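Local coordinates for protein cyanuric acid amidohydrolase (Azorhizobium caulinodans, PDB 4NQ3) that hydrolyses cyanuric acid, opening its s-triazine ring to give carboxybiuret, a step in the breakdown of herbicides such as atrazine, at residues F54-Q57 / S58-L62; G123-G126 / Q127-M130. One frame throughout, in Å; residues are numbered along the deposited sequence.

Contact 1 (F54-Q57 / S58-L62)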
loop_
_atom_site.group_PDB
_atom_site.type_symbol
_atom_site.label_atom_id
_atom_site.label_comp_id
_atom_site.label_asym_id
_atom_site.label_seq_id
_atom_site.Cartn_x
_atom_site.Cartn_y
_atom_site.Cartn_z
ATOM N N PHE A 54 13.820 3.309 15.240
ATOM C CA PHE A 54 13.951 4.740 15.493
ATOM C C PHE A 54 13.545 5.090 16.937
ATOM O O PHE A 54 14.260 5.812 17.628
ATOM C CB PHE A 54 13.101 5.516 14.473
ATOM C CG PHE A 54 13.418 6.973 14.382
ATOM C CD1 PHE A 54 14.548 7.500 14.989
ATOM C CD2 PHE A 54 12.602 7.822 13.672
ATOM C CE1 PHE A 54 14.847 8.857 14.894
ATOM C CE2 PHE A 54 12.908 9.174 13.578
ATOM C CZ PHE A 54 14.024 9.685 14.196
ATOM N N ALA A 55 12.405 4.572 17.403
ATOM C CA ALA A 55 11.981 4.806 18.788
ATOM C C ALA A 55 12.985 4.190 19.772
ATOM O O ALA A 55 13.270 4.768 20.821
ATOM C CB ALA A 55 10.603 4.240 19.034
ATOM N N VAL A 56 13.501 3.006 19.446
ATOM C CA VAL A 56 14.411 2.310 20.339
ATOM C C VAL A 56 15.662 3.140 20.528
ATOM O O VAL A 56 16.070 3.427 21.657
ATOM C CB VAL A 56 14.786 0.921 19.817
ATOM C CG1 VAL A 56 15.925 0.375 20.600
ATOM C CG2 VAL A 56 13.576 -0.034 19.929
ATOM N N GLN A 57 16.241 3.571 19.415
ATOM C CA GLN A 57 17.448 4.385 19.452
ATOM C C GLN A 57 17.213 5.617 20.280
ATOM O O GLN A 57 18.035 5.992 21.097
ATOM C CB GLN A 57 17.871 4.773 18.042
ATOM C CG GLN A 57 19.281 5.268 17.930
ATOM C CD GLN A 57 19.682 5.519 16.493
ATOM O OE1 GLN A 57 19.086 6.365 15.791
ATOM N NE2 GLN A 57 20.720 4.806 16.048
ATOM N N SER A 58 16.066 6.242 20.075
ATOM C CA SER A 58 15.756 7.473 20.775
ATOM C C SER A 58 15.615 7.236 22.254
ATOM O O SER A 58 16.090 8.039 23.072
ATOM C CB SER A 58 14.489 8.079 20.219
ATOM O OG SER A 58 14.726 8.421 18.870
ATOM N N LEU A 59 14.960 6.128 22.592
ATOM C CA LEU A 59 14.772 5.771 23.978
ATOM C C LEU A 59 16.093 5.379 24.613
ATOM O O LEU A 59 16.374 5.788 25.740
ATOM C CB LEU A 59 13.765 4.642 24.087
ATOM C CG LEU A 59 12.315 5.103 24.012
ATOM C CD1 LEU A 59 11.368 3.890 23.934
ATOM C CD2 LEU A 59 11.987 6.017 25.189
ATOM N N GLN A 60 16.915 4.625 23.875
ATOM C CA GLN A 60 18.232 4.210 24.357
ATOM C C GLN A 60 19.116 5.429 24.688
ATOM O O GLN A 60 19.730 5.476 25.768
ATOM C CB GLN A 60 18.923 3.327 23.333
ATOM C CG GLN A 60 18.570 1.863 23.367
ATOM C CD GLN A 60 19.112 1.113 22.125
ATOM O OE1 GLN A 60 19.624 1.732 21.180
ATOM N NE2 GLN A 60 19.030 -0.224 22.144
HETATM N N MSE A 61 19.158 6.410 23.776
HETATM C CA MSE A 61 19.861 7.671 24.008
HETATM C C MSE A 61 19.419 8.393 25.265
HETATM O O MSE A 61 20.255 8.786 26.076
HETATM C CB MSE A 61 19.689 8.620 22.838
HETATM C CG MSE A 61 20.554 8.288 21.652
HETATM SE SE MSE A 61 20.007 9.411 20.173
HETATM C CE MSE A 61 20.952 11.013 20.795
ATOM N N LEU A 62 18.119 8.584 25.439
ATOM C CA LEU A 62 17.633 9.233 26.653
ATOM C C LEU A 62 17.993 8.430 27.925
ATOM O O LEU A 62 18.456 8.999 28.923
ATOM C CB LEU A 62 16.123 9.445 26.574
ATOM C CG LEU A 62 15.453 10.194 27.714
ATOM C CD1 LEU A 62 14.155 10.653 27.223
ATOM C CD2 LEU A 62 15.197 9.236 28.809
#

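Contact 2 (G123-G126 / Q127-M130)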
loop_
_atom_site.group_PDB
_atom_site.type_symbol
_atom_site.label_atom_id
_atom_site.label_comp_id
_atom_site.label_asym_id
_atom_site.label_seq_id
_atom_site.Cartn_x
_atom_site.Cartn_y
_atom_site.Cartn_z
ATOM N N GLY A 123 11.632 -19.838 14.537
ATOM C CA GLY A 123 10.505 -20.661 14.107
ATOM C C GLY A 123 10.701 -22.148 14.399
ATOM O O GLY A 123 9.929 -22.988 13.944
ATOM N N ARG A 124 11.714 -22.483 15.192
ATOM C CA ARG A 124 11.991 -23.884 15.515
ATOM C C ARG A 124 12.206 -24.074 17.017
ATOM O O ARG A 124 12.188 -23.102 17.762
ATOM C CB ARG A 124 13.195 -24.359 14.715
ATOM C CG ARG A 124 12.955 -24.322 13.217
ATOM C CD ARG A 124 14.201 -24.699 12.482
ATOM N NE ARG A 124 13.996 -24.910 11.051
ATOM C CZ ARG A 124 14.952 -24.725 10.142
ATOM N NH1 ARG A 124 16.161 -24.345 10.517
ATOM N NH2 ARG A 124 14.719 -24.924 8.858
HETATM N N MSE A 125 12.399 -25.305 17.477
HETATM C CA MSE A 125 12.475 -25.549 18.929
HETATM C C MSE A 125 13.571 -24.751 19.635
HETATM O O MSE A 125 13.435 -24.411 20.815
HETATM C CB MSE A 125 12.680 -27.029 19.214
HETATM C CG MSE A 125 11.534 -27.886 18.737
HETATM SE SE MSE A 125 9.914 -27.476 19.683
HETATM C CE MSE A 125 10.513 -27.821 21.522
ATOM N N GLY A 126 14.655 -24.456 18.920
ATOM C CA GLY A 126 15.651 -23.525 19.426
ATOM C C GLY A 126 15.021 -22.260 20.005
ATOM O O GLY A 126 15.255 -21.890 21.157
ATOM N N GLN A 127 14.209 -21.586 19.204
ATOM C CA GLN A 127 13.560 -20.372 19.677
ATOM C C GLN A 127 12.623 -20.646 20.837
ATOM O O GLN A 127 12.611 -19.907 21.823
ATOM C CB GLN A 127 12.797 -19.693 18.547
ATOM C CG GLN A 127 12.155 -18.411 18.972
ATOM C CD GLN A 127 11.774 -17.569 17.785
ATOM O OE1 GLN A 127 11.585 -18.101 16.676
ATOM N NE2 GLN A 127 11.684 -16.243 17.989
ATOM N N VAL A 128 11.839 -21.713 20.714
ATOM C CA VAL A 128 10.881 -22.066 21.749
ATOM C C VAL A 128 11.552 -22.234 23.096
ATOM O O VAL A 128 11.086 -21.682 24.102
ATOM C CB VAL A 128 10.143 -23.361 21.444
ATOM C CG1 VAL A 128 9.247 -23.689 22.618
ATOM C CG2 VAL A 128 9.336 -23.244 20.146
ATOM N N ARG A 129 12.657 -22.981 23.118
ATOM C CA ARG A 129 13.335 -23.252 24.379
ATOM C C ARG A 129 13.976 -21.994 24.914
ATOM O O ARG A 129 14.001 -21.771 26.124
ATOM C CB ARG A 129 14.375 -24.351 24.220
ATOM C CG ARG A 129 13.787 -25.727 23.910
ATOM C CD ARG A 129 14.912 -26.730 23.881
ATOM N NE ARG A 129 14.696 -27.795 22.909
ATOM C CZ ARG A 129 13.819 -28.789 23.048
ATOM N NH1 ARG A 129 13.055 -28.882 24.141
ATOM N NH2 ARG A 129 13.712 -29.696 22.083
HETATM N N MSE A 130 14.481 -21.161 24.009
HETATM C CA MSE A 130 15.185 -19.951 24.425
HETATM C C MSE A 130 14.225 -19.026 25.166
HETATM O O MSE A 130 14.525 -18.544 26.254
HETATM C CB MSE A 130 15.812 -19.238 23.217
HETATM C CG MSE A 130 16.631 -18.046 23.612
HETATM SE SE MSE A 130 17.611 -17.229 22.154
HETATM C CE MSE A 130 18.636 -18.781 21.602
#

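Contact 1 (F54-Q57 / S58-L62)
Phe54 and Ser58 meet through one carbonyl oxygen that takes two hydrogen bonds. Ser58 N reaches Phe54 O at 3.1 Å, the ordinary i to i+4 bond of an alpha helix. Ser58 OG donates to the same Phe54 O at 2.9 Å, from the opposite face of the carbonyl plane. Its chi1 of -64° places the hydroxyl beside its own backbone N, which folds it back onto the preceding turn. The hydroxyl also lies near the Phe54 ring, with Ser58 OG 4.0 Å from Phe54 CD1.

Three further backbone bonds continue the helix. Leu59 N binds Ala55 O, and Met61 N binds Gln57 O. Gln60 N binds Val56 O at 2.7 Å.

The remaining contacts are van der Waals. The extended Gln60 side chain passes obliquely across Val56, and Gln60 NE2 comes to 3.5 Å from Val56 CG1. Val56 CG1 stands anti to the backbone N (chi1 168°), on the carbonyl side, where it meets the amide of Gln60. With an alanine here in place of Gln60 the amide is gone, and Val56 CG1 would probably lose its cover from the next turn. The Leu59 side chain lies against the carbonyl of Ala55, and selenomethionine Met61 has its CG near the carbonyl of Gln57.

Helix 51-67 is the crossover of the beta-alpha-beta unit between strands 34-41 and 75-80. Ala55 and Leu59 pack on both strands, and Leu59 also touches Leu20 of helix 18-25. Phe54 and Met61 face their counterparts in a neighbouring subunit, so this helix also helps build the tetramer.

Contact 2 (G123-G126 / Q127-M130)
Gln127 turns its side chain back to the residues before the helix and binds Gly123. Gln127 OE1 accepts from Gly123 N at 2.8 Å, with an N-H...O angle of 171°. A chi1 of -178° swings the Gln127 chain away from its own N and, extended, it delivers the amide to the loop. NE2 of the same amide donates to Ser187 and to His234. Both ends of the amide are therefore used, which fixes its rotation. Gln127 N makes a weak bond to the carbonyl of Arg124, the N-cap residue.

Val128 follows, and Val128 N bonds to Arg124 O at 3.3 Å. Val128 CG2 packs loosely against selenomethionine Met125, 4.3 Å from Met125 SE.

Arg129 N closes the next turn on Met125 O at 2.8 Å. The side chains of Met125 and Arg129 then meet one turn apart. Met125 is bent at chi2 (-64°) and chi3, which brings its terminal methyl over one face of the Arg129 guanidinium. Met125 CE lies 3.5 Å above the Arg129 guanidinium plane, offset toward the rim. Arg129 NH1 forms a salt bridge with Glu204, and NH2 forms one with a bound sulfate, probably from the crystallisation liquor.

Met130 N ends the series with a bond to Gly126 O at 3.0 Å, and its CB rests near the same oxygen.

The chemistry is that of a helix start tied to the loop before it. Asp209 accepts from Met125 N, so a carboxylate sits at the N-terminal end and probably interacts favourably with the helix dipole. The methyl over the guanidinium adds an apolar contact, while Glu204 and the sulfate bind NH1 and NH2 of Arg129.

Going from the N terminus, contact 1 comes first, within helix 51-67, in the part of the chain predicted to form repeating unit A. Contact 2 follows at the start of helix 125-141, in the part predicted to form unit B. The two are in series, so they neither nest nor cross. Neither closes a long loop: each joins successive turns, and contact 2 also draws in the loop before its helix. The centres of contact 1 and contact 2 are about 28 Å apart, with no touch. Contact 1 belongs to a helix between two strands of one four-stranded sheet and faces another subunit. Contact 2 lies beside helix 180-199 of the same region, and no other protein chain of the assembly touches it.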